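Nitronate monooxygenase family protein (Pseudomonas aeruginosa, PDB 4QIT) uses flavin mononucleotide and molecular oxygen to oxidise alkyl nitronates, with the toxin propionate 3-nitronate as its best substrate. Local coordinates at residues A[113-118]-A[303-308]; A[127-132]-A[152-157]; A[32-37]-A[249-254]; A[101-106]-A[317-322]. The protein carries 1 engineered substitution. All coordinates share one frame; numbering follows the deposited sequence.

Contact 1 (A[113-118]-A[303-308]); sequences NIYLSF and PDYPFV
Van der Waals packing of Asn113, Ile114 and Tyr115 around Pro306, flanked by Tyr305 and Phe307, makes this a buried loop-to-helix-start contact. The 113-118 loop lies between helices 86-101 and 124-131, while Pro306 occupies the N-cap position of helix 307-320. A cis peptide precedes Pro306 and folds its ring back on Tyr305: Pro306 CB stands 3.8 Å above the plane of the Tyr305 ring, over its centre. The rest of the proline ring faces the other segment. Asn113 OD1 meets its CG-CD side, 3.2 Å from Pro306 CD and 3.3 Å from Pro306 CG, a position set by CG of Asn113 lying anti to the backbone N (chi1 -171°). The amide nitrogen ND2 makes a weak hydrogen bond to Glu120. Ile114 CG1 also touches the proline, and one residue further on Tyr115 packs on it, with its CB 4.1 Å from Pro306 CG. Its ring receives the Tyr305 hydroxyl at the edge, near the ring plane, where Tyr305 OH is 3.5 Å from Tyr115 CD2. Phe307 lies beside the backbone of Asn113, its CE1 3.5 Å from Asn113 N, and the same ring also touches CB of that asparagine. The evidence is thus for contact by shape, since no direct hydrogen bond links the segments. Polar anchoring comes from outside them: Asp304 forms a salt bridge with Arg80, and Tyr115 O is hydrogen-bonded to His79. With the Tyr305 side chain about 5 Å from bound nitroethane, this cis-proline turn into a helix borders the substrate site of the FMN-binding TIM barrel.

Contact 2 (A[127-132]-A[152-157]); sequences MLLEER and QAVGIR
Arg132 crosses Val154 at about a right angle, and its side chain can be followed from root to tip. CB leaves the backbone just after helix 124-131, at a residue with positive phi, and CG is placed anti to the carbonyl carbon (chi1 -54°). From there the chain runs extended to NE. CG passes Val154 CG2 at 4.0 Å. CD then comes 3.7 Å from Val154 O, and NE lies 3.8 Å from Val154 CB. NE also points back to its own helix, giving a weak hydrogen bond to Leu129 O (3.2 Å, with an N-H...O angle of 128°). At the tip the guanidinium lies flat on the valine: Val154 CG1 stands 3.6 Å above its plane, over its centre, where CZ and NH2 both meet it, while NH1 is 3.6 Å from Val154 CB. The second methyl of Val154 serves another partner, since CG2 meets Leu129 CD2 at 3.9 Å. Deeper in, Ile156 CD1 reaches Leu128 O at 3.7 Å and lies near the Arg132 CA. That carbonyl oxygen already accepts the backbone N-H of Arg132, so the isoleucine methyl packs beside a satisfied group. A Schellman motif, with Gly155 as its C-prime residue, turns the chain after Val154 and brings Ile156 inward. Leu151 of helix 145-153 touches Leu128, Leu129 and Ile156, whereas Leu128 also meets Ile61 of helix 54-65. Both Leu128 and Ile156 rest on Val136 of strand 135-139, and Arg157, where strand 157-162 begins, is backbone-bonded to Ala134 and Val136, so the contact joins successive helical ends over two adjacent barrel strands.

Contact 3 (A[32-37]-A[249-254]); sequences PALAAA and VLCPES
The Glu253 carboxylate is the flat side-chain group of this contact, but the CB-CG stem, and not the oxygens, meets segment 32-37: Glu253 CG is 4.1 Å from Ala33 O and 4.5 Å from Ala37 CB. OE1 instead accepts the backbone N-H of Ala344, at the start of helix 344-355. The setting is the seam of a TIM barrel, where helix 32-41, which follows the strand 21-23, meets the loop after helix 246-249, which follows the neighbouring strand 241-244. Packing centres on the aliphatic root of Glu253. Its CB sits 3.6 Å from Leu34 CA and 4.2 Å from Ala33 CB, so it rests against the helix backbone between two side chains. The chain, bent at chi2, then turns the acid group away from this close approach. Leu34 reaches across in return. With its CG anti to the backbone N (chi1 175°), it extends over the type I turn formed by Cys251 to Ser254; CD1 lies 4.1 Å from Cys251 CB and CD2 lies 4.3 Å from Ser254 CB. Thr31 ties the two elements together, because its OG1 is hydrogen-bonded to both Leu34 N and Glu253 O. The turn carries a brace of its own: Ser254 OG donates to Val249 O over 2.7 Å, with a C=O...O angle of 146° and the hydroxyl oxygen tilted 24° from the carbonyl plane.

Contact 4 (A[101-106]-A[317-322]); sequences AEFGAE and TAALAR
Ala319 CA lies over the face of Phe103 in a CH-pi contact, joining the turn that ends helix 86-101 to the C-terminal part of helix 307-320. A Schellman motif makes that turn, with Gly104 as C-prime residue and its N-H bonded to Ala101 O, and it leaves the Phe103 ring lying against the other helix. Ala319 CA stands 3.8 Å from the ring centroid and just 7° off the normal, hence squarely over the face. Glu102 CB occupies the opposite face, 4.0 Å above the plane and displaced toward the rim, so the ring is sandwiched between aliphatic groups. Purely apolar contacts extend this packing: Ala319 CB is 3.9 Å from Phe103 CE2, and Ala105 CB meets Ala318 CB methyl to methyl at 3.8 Å. Arg322 adds an aliphatic and a polar surface. Its CB and CG lie along Phe103, and a bend at chi2 (-67°) carries the guanidinium over the Phe103 carbonyl oxygen, its plane nearly perpendicular to the ring. The NE of Arg322 is 3.5 Å from Phe103 O, but the oxygen lies over the face of the group and the angle is too poor for a hydrogen bond. Water supplies the polar link instead. One molecule donates to Phe103 O at 2.8 Å and to Ala318 O at 2.8 Å, bridging two carbonyls that do not meet directly. Glu102, whose CB covers the ring, carries a salt bridge to Arg289. The contact lies far from the flavin. The bridging water itself lies over the centre of the Arg322 guanidinium, its oxygen 3.5 Å above that plane.

In the fold
Contact 1 is the buried one of the four, close to bound nitroethane; contacts 2, 3 and 4 are partly buried, and contact 4 lies farthest from the chain centre. Contacts 1 and 4 secure the two ends of helix 307-320 to the long connection between helices 86-101 and 124-131, their centres about 23 Å apart. Contact 2 touches contact 1 through Phe118 CE1 and Leu128 CD1, 4.0 Å apart, and belongs to the outer helices of the barrel, whereas contact 3 closes its first-to-last seam. Contact 1 packs proline and aromatic rings, contact 3 leucine, alanine and a glutamate stem; contacts 2 and 4 lay arginine over valine or carbonyl, with a CH-pi ring and bridging water in contact 4.

Contact 1 (A[113-118]-A[303-308])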
loop_
_atom_site.group_PDB
_atom_site.type_symbol
_atom_site.label_atom_id
_atom_site.label_comp_id
_atom_site.label_asym_id
_atom_site.label_seq_id
_atom_site.Cartn_x
_atom_site.Cartn_y
_atom_site.Cartn_z
ATOM N N ASN A 113 -6.966 30.994 -3.414
ATOM C CA ASN A 113 -7.698 29.776 -3.103
ATOM C C ASN A 113 -8.302 29.211 -4.386
ATOM O O ASN A 113 -9.498 29.354 -4.646
ATOM C CB ASN A 113 -8.787 30.096 -2.083
ATOM C CG ASN A 113 -9.451 28.870 -1.535
ATOM O OD1 ASN A 113 -8.996 27.753 -1.765
ATOM N ND2 ASN A 113 -10.535 29.066 -0.787
ATOM N N ILE A 114 -7.472 28.548 -5.185
ATOM C CA ILE A 114 -7.863 28.222 -6.558
ATOM C C ILE A 114 -8.896 27.109 -6.679
ATOM O O ILE A 114 -9.608 27.021 -7.681
ATOM C CB ILE A 114 -6.646 27.872 -7.420
ATOM C CG1 ILE A 114 -5.864 26.723 -6.784
ATOM C CG2 ILE A 114 -5.760 29.086 -7.588
ATOM C CD1 ILE A 114 -4.865 26.076 -7.753
ATOM N N TYR A 115 -8.982 26.254 -5.666
ATOM C CA TYR A 115 -9.954 25.172 -5.677
ATOM C C TYR A 115 -10.922 25.358 -4.520
ATOM O O TYR A 115 -10.631 24.947 -3.390
ATOM C CB TYR A 115 -9.266 23.807 -5.526
ATOM C CG TYR A 115 -8.404 23.372 -6.694
ATOM C CD1 TYR A 115 -8.529 23.956 -7.945
ATOM C CD2 TYR A 115 -7.467 22.354 -6.535
ATOM C CE1 TYR A 115 -7.732 23.542 -9.016
ATOM C CE2 TYR A 115 -6.677 21.935 -7.591
ATOM C CZ TYR A 115 -6.811 22.533 -8.825
ATOM O OH TYR A 115 -6.018 22.117 -9.877
ATOM N N LEU A 116 -12.070 25.973 -4.787
ATOM C CA LEU A 116 -13.049 26.157 -3.725
ATOM C C LEU A 116 -13.683 24.825 -3.373
ATOM O O LEU A 116 -14.120 24.073 -4.251
ATOM C CB LEU A 116 -14.123 27.170 -4.121
ATOM C CG LEU A 116 -13.642 28.582 -4.443
ATOM C CD1 LEU A 116 -14.825 29.465 -4.820
ATOM C CD2 LEU A 116 -12.881 29.167 -3.270
ATOM N N SER A 117 -13.712 24.522 -2.084
ATOM C CA SER A 117 -14.376 23.332 -1.595
ATOM C C SER A 117 -15.882 23.443 -1.779
ATOM O O SER A 117 -16.436 24.548 -1.805
ATOM C CB SER A 117 -14.061 23.141 -0.114
ATOM O OG SER A 117 -14.765 22.028 0.401
ATOM N N PHE A 118 -16.533 22.290 -1.898
ATOM C CA PHE A 118 -17.984 22.195 -1.918
ATOM C C PHE A 118 -18.531 22.840 -0.649
ATOM O O PHE A 118 -19.636 23.393 -0.641
ATOM C CB PHE A 118 -18.387 20.718 -1.990
ATOM C CG PHE A 118 -19.847 20.485 -2.302
ATOM C CD1 PHE A 118 -20.371 20.815 -3.549
ATOM C CD2 PHE A 118 -20.685 19.901 -1.357
ATOM C CE1 PHE A 118 -21.711 20.584 -3.838
ATOM C CE2 PHE A 118 -22.027 19.667 -1.644
ATOM C CZ PHE A 118 -22.537 20.008 -2.883
ATOM N N PRO A 303 2.449 26.154 3.217
ATOM C CA PRO A 303 1.115 26.768 3.258
ATOM C C PRO A 303 -0.002 25.717 3.158
ATOM O O PRO A 303 0.268 24.533 2.930
ATOM C CB PRO A 303 1.107 27.679 2.013
ATOM C CG PRO A 303 2.566 27.932 1.722
ATOM C CD PRO A 303 3.268 26.662 2.102
ATOM N N ASP A 304 -1.246 26.148 3.322
ATOM C CA ASP A 304 -2.376 25.239 3.294
ATOM C C ASP A 304 -2.692 24.829 1.853
ATOM O O ASP A 304 -2.319 25.506 0.895
ATOM C CB ASP A 304 -3.576 25.944 3.924
ATOM C CG ASP A 304 -4.604 24.991 4.484
ATOM O OD1 ASP A 304 -4.358 23.759 4.514
ATOM O OD2 ASP A 304 -5.672 25.484 4.914
ATOM N N TYR A 305 -3.358 23.692 1.707
ATOM C CA TYR A 305 -4.001 23.346 0.450
ATOM C C TYR A 305 -5.219 24.267 0.268
ATOM O O TYR A 305 -5.946 24.514 1.220
ATOM C CB TYR A 305 -4.445 21.887 0.529
ATOM C CG TYR A 305 -5.188 21.380 -0.681
ATOM C CD1 TYR A 305 -4.509 20.867 -1.783
ATOM C CD2 TYR A 305 -6.577 21.397 -0.713
ATOM C CE1 TYR A 305 -5.202 20.392 -2.899
ATOM C CE2 TYR A 305 -7.278 20.939 -1.816
ATOM C CZ TYR A 305 -6.588 20.435 -2.901
ATOM O OH TYR A 305 -7.307 19.972 -3.987
ATOM N N PRO A 306 -5.463 24.768 -0.954
ATOM C CA PRO A 306 -4.756 24.508 -2.205
ATOM C C PRO A 306 -3.828 25.662 -2.630
ATOM O O PRO A 306 -3.418 25.729 -3.802
ATOM C CB PRO A 306 -5.917 24.391 -3.195
ATOM C CG PRO A 306 -6.861 25.483 -2.723
ATOM C CD PRO A 306 -6.705 25.531 -1.200
ATOM N N PHE A 307 -3.507 26.566 -1.702
ATOM C CA PHE A 307 -2.622 27.683 -2.009
ATOM C C PHE A 307 -1.275 27.213 -2.541
ATOM O O PHE A 307 -0.707 27.839 -3.439
ATOM C CB PHE A 307 -2.434 28.589 -0.777
ATOM C CG PHE A 307 -3.720 29.151 -0.241
ATOM C CD1 PHE A 307 -4.255 30.322 -0.774
ATOM C CD2 PHE A 307 -4.395 28.513 0.794
ATOM C CE1 PHE A 307 -5.449 30.838 -0.283
ATOM C CE2 PHE A 307 -5.586 29.024 1.288
ATOM C CZ PHE A 307 -6.113 30.186 0.745
ATOM N N VAL A 308 -0.746 26.128 -1.977
ATOM C CA VAL A 308 0.501 25.552 -2.476
ATOM C C VAL A 308 0.406 25.222 -3.962
ATOM O O VAL A 308 1.324 25.523 -4.728
ATOM C CB VAL A 308 0.906 24.296 -1.680
ATOM C CG1 VAL A 308 2.178 23.670 -2.256
ATOM C CG2 VAL A 308 1.100 24.645 -0.216
#

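Contact 2 (A[127-132]-A[152-157])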
loop_
_atom_site.group_PDB
_atom_site.type_symbol
_atom_site.label_atom_id
_atom_site.label_comp_id
_atom_site.label_asym_id
_atom_site.label_seq_id
_atom_site.Cartn_x
_atom_site.Cartn_y
_atom_site.Cartn_z
ATOM N N MET A 127 -26.714 24.310 -8.562
ATOM C CA MET A 127 -26.436 23.971 -9.960
ATOM C C MET A 127 -26.577 22.468 -10.217
ATOM O O MET A 127 -27.163 22.052 -11.228
ATOM C CB MET A 127 -25.052 24.472 -10.384
ATOM C CG MET A 127 -24.709 24.204 -11.837
ATOM S SD MET A 127 -24.019 22.564 -12.166
ATOM C CE MET A 127 -22.409 22.698 -11.386
ATOM N N LEU A 128 -26.051 21.655 -9.305
ATOM C CA LEU A 128 -26.171 20.203 -9.446
ATOM C C LEU A 128 -27.623 19.732 -9.348
ATOM O O LEU A 128 -28.021 18.788 -10.030
ATOM C CB LEU A 128 -25.300 19.484 -8.408
ATOM C CG LEU A 128 -23.786 19.673 -8.535
ATOM C CD1 LEU A 128 -23.086 19.059 -7.328
ATOM C CD2 LEU A 128 -23.262 19.057 -9.827
ATOM N N LEU A 129 -28.411 20.390 -8.499
ATOM C CA LEU A 129 -29.814 20.022 -8.325
ATOM C C LEU A 129 -30.611 20.336 -9.592
ATOM O O LEU A 129 -31.599 19.667 -9.900
ATOM C CB LEU A 129 -30.417 20.733 -7.108
ATOM C CG LEU A 129 -29.832 20.342 -5.747
ATOM C CD1 LEU A 129 -30.452 21.185 -4.648
ATOM C CD2 LEU A 129 -30.033 18.868 -5.465
ATOM N N GLU A 130 -30.159 21.338 -10.338
ATOM C CA GLU A 130 -30.798 21.692 -11.603
ATOM C C GLU A 130 -30.401 20.731 -12.725
ATOM O O GLU A 130 -31.249 20.269 -13.492
ATOM C CB GLU A 130 -30.424 23.116 -12.012
ATOM C CG GLU A 130 -30.989 24.216 -11.123
ATOM C CD GLU A 130 -30.431 25.579 -11.487
ATOM O OE1 GLU A 130 -31.230 26.488 -11.797
ATOM O OE2 GLU A 130 -29.190 25.744 -11.459
ATOM N N GLU A 131 -29.107 20.435 -12.825
ATOM C CA GLU A 131 -28.594 19.641 -13.942
ATOM C C GLU A 131 -28.794 18.133 -13.766
ATOM O O GLU A 131 -28.897 17.400 -14.754
ATOM C CB GLU A 131 -27.112 19.953 -14.192
ATOM C CG GLU A 131 -26.830 21.391 -14.610
ATOM C CD GLU A 131 -27.613 21.826 -15.840
ATOM O OE1 GLU A 131 -27.680 21.057 -16.827
ATOM O OE2 GLU A 131 -28.159 22.949 -15.824
ATOM N N ARG A 132 -28.827 17.684 -12.515
ATOM C CA ARG A 132 -29.080 16.283 -12.173
ATOM C C ARG A 132 -28.258 15.253 -12.954
ATOM O O ARG A 132 -28.816 14.421 -13.674
ATOM C CB ARG A 132 -30.573 15.963 -12.309
ATOM C CG ARG A 132 -31.458 16.908 -11.514
ATOM C CD ARG A 132 -32.935 16.543 -11.606
ATOM N NE ARG A 132 -33.775 17.661 -11.176
ATOM C CZ ARG A 132 -35.002 17.540 -10.675
ATOM N NH1 ARG A 132 -35.548 16.340 -10.526
ATOM N NH2 ARG A 132 -35.681 18.624 -10.316
ATOM N N GLN A 152 -29.932 13.401 -3.507
ATOM C CA GLN A 152 -30.643 12.142 -3.665
ATOM C C GLN A 152 -32.126 12.374 -3.957
ATOM O O GLN A 152 -32.759 11.586 -4.659
ATOM C CB GLN A 152 -30.438 11.265 -2.426
ATOM C CG GLN A 152 -28.999 10.723 -2.315
ATOM C CD GLN A 152 -28.659 10.169 -0.941
ATOM O OE1 GLN A 152 -29.158 10.649 0.082
ATOM N NE2 GLN A 152 -27.785 9.166 -0.908
ATOM N N ALA A 153 -32.657 13.478 -3.439
ATOM C CA ALA A 153 -34.070 13.815 -3.615
ATOM C C ALA A 153 -34.443 14.025 -5.083
ATOM O O ALA A 153 -35.599 13.830 -5.469
ATOM C CB ALA A 153 -34.421 15.051 -2.787
ATOM N N VAL A 154 -33.473 14.431 -5.901
ATOM C CA VAL A 154 -33.718 14.608 -7.329
ATOM C C VAL A 154 -33.133 13.449 -8.146
ATOM O O VAL A 154 -32.953 13.561 -9.363
ATOM C CB VAL A 154 -33.205 15.971 -7.852
ATOM C CG1 VAL A 154 -33.963 17.117 -7.193
ATOM C CG2 VAL A 154 -31.717 16.117 -7.611
ATOM N N GLY A 155 -32.840 12.343 -7.469
ATOM C CA GLY A 155 -32.481 11.108 -8.146
ATOM C C GLY A 155 -30.998 10.837 -8.317
ATOM O O GLY A 155 -30.621 9.790 -8.843
ATOM N N ILE A 156 -30.161 11.767 -7.871
ATOM C CA ILE A 156 -28.708 11.625 -8.006
ATOM C C ILE A 156 -28.141 10.572 -7.043
ATOM O O ILE A 156 -28.499 10.542 -5.861
ATOM C CB ILE A 156 -28.007 12.978 -7.749
ATOM C CG1 ILE A 156 -28.545 14.053 -8.696
ATOM C CG2 ILE A 156 -26.484 12.832 -7.859
ATOM C CD1 ILE A 156 -28.170 15.467 -8.304
ATOM N N ARG A 157 -27.265 9.699 -7.549
ATOM C CA ARG A 157 -26.530 8.776 -6.685
ATOM C C ARG A 157 -25.273 9.470 -6.168
ATOM O O ARG A 157 -24.575 10.121 -6.940
ATOM C CB ARG A 157 -26.128 7.508 -7.443
ATOM C CG ARG A 157 -27.282 6.778 -8.112
ATOM C CD ARG A 157 -28.338 6.363 -7.115
ATOM N NE ARG A 157 -29.313 5.471 -7.732
ATOM C CZ ARG A 157 -30.519 5.223 -7.233
ATOM N NH1 ARG A 157 -30.911 5.812 -6.111
ATOM N NH2 ARG A 157 -31.336 4.387 -7.861
#

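Contact 3 (A[32-37]-A[249-254])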
loop_
_atom_site.group_PDB
_atom_site.type_symbol
_atom_site.label_atom_id
_atom_site.label_comp_id
_atom_site.label_asym_id
_atom_site.label_seq_id
_atom_site.Cartn_x
_atom_site.Cartn_y
_atom_site.Cartn_z
ATOM N N PRO A 32 -15.016 15.888 -21.073
ATOM C CA PRO A 32 -16.309 15.371 -21.531
ATOM C C PRO A 32 -16.183 14.259 -22.581
ATOM O O PRO A 32 -16.970 13.307 -22.535
ATOM C CB PRO A 32 -16.988 16.615 -22.116
ATOM C CG PRO A 32 -16.445 17.733 -21.281
ATOM C CD PRO A 32 -14.984 17.364 -21.082
ATOM N N ALA A 33 -15.222 14.363 -23.498
ATOM C CA ALA A 33 -15.020 13.313 -24.496
ATOM C C ALA A 33 -14.660 11.969 -23.850
ATOM O O ALA A 33 -15.185 10.931 -24.250
ATOM C CB ALA A 33 -13.961 13.724 -25.509
ATOM N N LEU A 34 -13.769 11.991 -22.859
ATOM C CA LEU A 34 -13.367 10.756 -22.185
ATOM C C LEU A 34 -14.550 10.145 -21.435
ATOM O O LEU A 34 -14.821 8.943 -21.559
ATOM C CB LEU A 34 -12.193 11.010 -21.225
ATOM C CG LEU A 34 -11.803 9.787 -20.392
ATOM C CD1 LEU A 34 -11.333 8.656 -21.281
ATOM C CD2 LEU A 34 -10.721 10.155 -19.384
ATOM N N ALA A 35 -15.251 10.978 -20.662
ATOM C CA ALA A 35 -16.400 10.539 -19.886
ATOM C C ALA A 35 -17.473 9.935 -20.789
ATOM O O ALA A 35 -18.019 8.862 -20.499
ATOM C CB ALA A 35 -16.976 11.710 -19.066
ATOM N N ALA A 36 -17.769 10.615 -21.895
ATOM C CA ALA A 36 -18.841 10.155 -22.771
ATOM C C ALA A 36 -18.479 8.842 -23.445
ATOM O O ALA A 36 -19.339 7.979 -23.631
ATOM C CB ALA A 36 -19.171 11.206 -23.801
ATOM N N ALA A 37 -17.211 8.691 -23.809
ATOM C CA ALA A 37 -16.744 7.458 -24.435
ATOM C C ALA A 37 -16.926 6.258 -23.504
ATOM O O ALA A 37 -17.423 5.202 -23.913
ATOM C CB ALA A 37 -15.296 7.596 -24.879
ATOM N N VAL A 249 -5.535 7.427 -18.571
ATOM C CA VAL A 249 -4.743 8.628 -18.843
ATOM C C VAL A 249 -4.239 8.705 -20.287
ATOM O O VAL A 249 -4.285 9.766 -20.921
ATOM C CB VAL A 249 -3.572 8.770 -17.846
ATOM C CG1 VAL A 249 -2.650 9.902 -18.261
ATOM C CG2 VAL A 249 -4.124 9.026 -16.437
ATOM N N LEU A 250 -3.771 7.574 -20.804
ATOM C CA LEU A 250 -3.243 7.511 -22.169
ATOM C C LEU A 250 -4.306 7.476 -23.270
ATOM O O LEU A 250 -3.965 7.503 -24.458
ATOM C CB LEU A 250 -2.302 6.316 -22.322
ATOM C CG LEU A 250 -1.048 6.344 -21.455
ATOM C CD1 LEU A 250 -0.262 5.074 -21.695
ATOM C CD2 LEU A 250 -0.188 7.561 -21.764
ATOM N N CYS A 251 -5.578 7.409 -22.891
ATOM C CA CYS A 251 -6.648 7.442 -23.893
ATOM C C CYS A 251 -6.546 8.752 -24.658
ATOM O O CYS A 251 -6.245 9.793 -24.076
ATOM C CB CYS A 251 -8.028 7.342 -23.244
ATOM S SG CYS A 251 -8.351 5.767 -22.445
ATOM N N PRO A 252 -6.777 8.706 -25.973
ATOM C CA PRO A 252 -6.684 9.906 -26.809
ATOM C C PRO A 252 -7.715 10.962 -26.407
ATOM O O PRO A 252 -7.503 12.153 -26.671
ATOM C CB PRO A 252 -6.965 9.372 -28.223
ATOM C CG PRO A 252 -7.707 8.093 -28.007
ATOM C CD PRO A 252 -7.087 7.506 -26.768
ATOM N N GLU A 253 -8.799 10.531 -25.766
ATOM C CA GLU A 253 -9.851 11.443 -25.320
ATOM C C GLU A 253 -9.470 12.247 -24.078
ATOM O O GLU A 253 -10.120 13.236 -23.772
ATOM C CB GLU A 253 -11.142 10.668 -25.037
ATOM C CG GLU A 253 -11.749 9.953 -26.249
ATOM C CD GLU A 253 -11.133 8.593 -26.531
ATOM O OE1 GLU A 253 -10.261 8.132 -25.755
ATOM O OE2 GLU A 253 -11.530 7.960 -27.541
ATOM N N SER A 254 -8.436 11.828 -23.351
ATOM C CA SER A 254 -8.049 12.566 -22.149
ATOM C C SER A 254 -7.317 13.853 -22.523
ATOM O O SER A 254 -6.895 14.020 -23.675
ATOM C CB SER A 254 -7.156 11.713 -21.243
ATOM O OG SER A 254 -5.789 11.892 -21.570
#

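Contact 4 (A[101-106]-A[317-322])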
loop_
_atom_site.group_PDB
_atom_site.type_symbol
_atom_site.label_atom_id
_atom_site.label_comp_id
_atom_site.label_asym_id
_atom_site.label_seq_id
_atom_site.Cartn_x
_atom_site.Cartn_y
_atom_site.Cartn_z
ATOM N N ALA A 101 13.505 31.666 -11.233
ATOM C CA ALA A 101 14.591 32.414 -11.871
ATOM C C ALA A 101 15.304 31.607 -12.956
ATOM O O ALA A 101 15.820 32.182 -13.920
ATOM C CB ALA A 101 15.586 32.916 -10.819
ATOM N N GLU A 102 15.330 30.282 -12.809
ATOM C CA GLU A 102 15.871 29.399 -13.849
ATOM C C GLU A 102 15.198 29.632 -15.199
ATOM O O GLU A 102 15.787 29.396 -16.265
ATOM C CB GLU A 102 15.658 27.929 -13.467
ATOM C CG GLU A 102 16.579 27.385 -12.395
ATOM C CD GLU A 102 16.470 25.872 -12.265
ATOM O OE1 GLU A 102 16.571 25.365 -11.129
ATOM O OE2 GLU A 102 16.302 25.200 -13.307
ATOM N N PHE A 103 13.945 30.070 -15.146
ATOM C CA PHE A 103 13.139 30.245 -16.342
ATOM C C PHE A 103 12.865 31.713 -16.623
ATOM O O PHE A 103 11.963 32.051 -17.393
ATOM C CB PHE A 103 11.853 29.442 -16.191
ATOM C CG PHE A 103 12.110 28.006 -15.869
ATOM C CD1 PHE A 103 12.687 27.178 -16.824
ATOM C CD2 PHE A 103 11.827 27.490 -14.611
ATOM C CE1 PHE A 103 12.967 25.850 -16.549
ATOM C CE2 PHE A 103 12.100 26.160 -14.321
ATOM C CZ PHE A 103 12.670 25.337 -15.289
ATOM N N GLY A 104 13.660 32.571 -15.993
ATOM C CA GLY A 104 13.617 34.001 -16.252
ATOM C C GLY A 104 12.386 34.647 -15.663
ATOM O O GLY A 104 11.970 35.728 -16.086
ATOM N N ALA A 105 11.794 33.976 -14.682
ATOM C CA ALA A 105 10.528 34.425 -14.128
ATOM C C ALA A 105 10.663 34.801 -12.657
ATOM O O ALA A 105 11.655 34.479 -11.997
ATOM C CB ALA A 105 9.462 33.350 -14.310
ATOM N N GLU A 106 9.650 35.485 -12.147
ATOM C CA GLU A 106 9.544 35.731 -10.722
ATOM C C GLU A 106 8.329 34.973 -10.212
ATOM O O GLU A 106 7.430 34.656 -10.998
ATOM C CB GLU A 106 9.395 37.228 -10.448
ATOM C CG GLU A 106 10.627 38.035 -10.806
ATOM C CD GLU A 106 10.499 39.490 -10.410
ATOM O OE1 GLU A 106 9.363 39.937 -10.144
ATOM O OE2 GLU A 106 11.536 40.185 -10.363
ATOM N N THR A 317 3.931 26.951 -15.175
ATOM C CA THR A 317 3.679 27.830 -16.314
ATOM C C THR A 317 4.989 28.429 -16.800
ATOM O O THR A 317 5.250 28.480 -18.004
ATOM C CB THR A 317 2.671 28.933 -15.945
ATOM O OG1 THR A 317 1.407 28.339 -15.621
ATOM C CG2 THR A 317 2.464 29.897 -17.101
ATOM N N ALA A 318 5.826 28.856 -15.864
ATOM C CA ALA A 318 7.112 29.442 -16.215
ATOM C C ALA A 318 8.023 28.397 -16.859
ATOM O O ALA A 318 8.736 28.685 -17.819
ATOM C CB ALA A 318 7.760 30.044 -14.993
ATOM N N ALA A 319 8.002 27.174 -16.332
ATOM C CA ALA A 319 8.836 26.117 -16.884
ATOM C C ALA A 319 8.360 25.734 -18.278
ATOM O O ALA A 319 9.177 25.567 -19.192
ATOM C CB ALA A 319 8.852 24.888 -15.952
ATOM N N LEU A 320 7.045 25.600 -18.436
ATOM C CA LEU A 320 6.448 25.184 -19.705
ATOM C C LEU A 320 6.771 26.202 -20.795
ATOM O O LEU A 320 6.989 25.840 -21.954
ATOM C CB LEU A 320 4.931 25.016 -19.543
ATOM C CG LEU A 320 4.144 24.444 -20.720
ATOM C CD1 LEU A 320 4.753 23.133 -21.128
ATOM C CD2 LEU A 320 2.697 24.237 -20.335
ATOM N N ALA A 321 6.839 27.468 -20.407
ATOM C CA ALA A 321 7.125 28.549 -21.356
ATOM C C ALA A 321 8.574 28.524 -21.856
ATOM O O ALA A 321 8.944 29.298 -22.742
ATOM C CB ALA A 321 6.802 29.895 -20.732
ATOM N N ARG A 322 9.396 27.652 -21.279
ATOM C CA ARG A 322 10.770 27.479 -21.739
ATOM C C ARG A 322 10.997 26.042 -22.191
ATOM O O ARG A 322 12.142 25.611 -22.375
ATOM C CB ARG A 322 11.770 27.857 -20.648
ATOM C CG ARG A 322 11.716 29.312 -20.208
ATOM C CD ARG A 322 12.163 30.266 -21.323
ATOM N NE ARG A 322 12.238 31.634 -20.818
ATOM C CZ ARG A 322 11.243 32.512 -20.889
ATOM N NH1 ARG A 322 10.091 32.177 -21.466
ATOM N NH2 ARG A 322 11.401 33.733 -20.390
HETATM O O HOH W 1 9.347 31.444 -18.084
#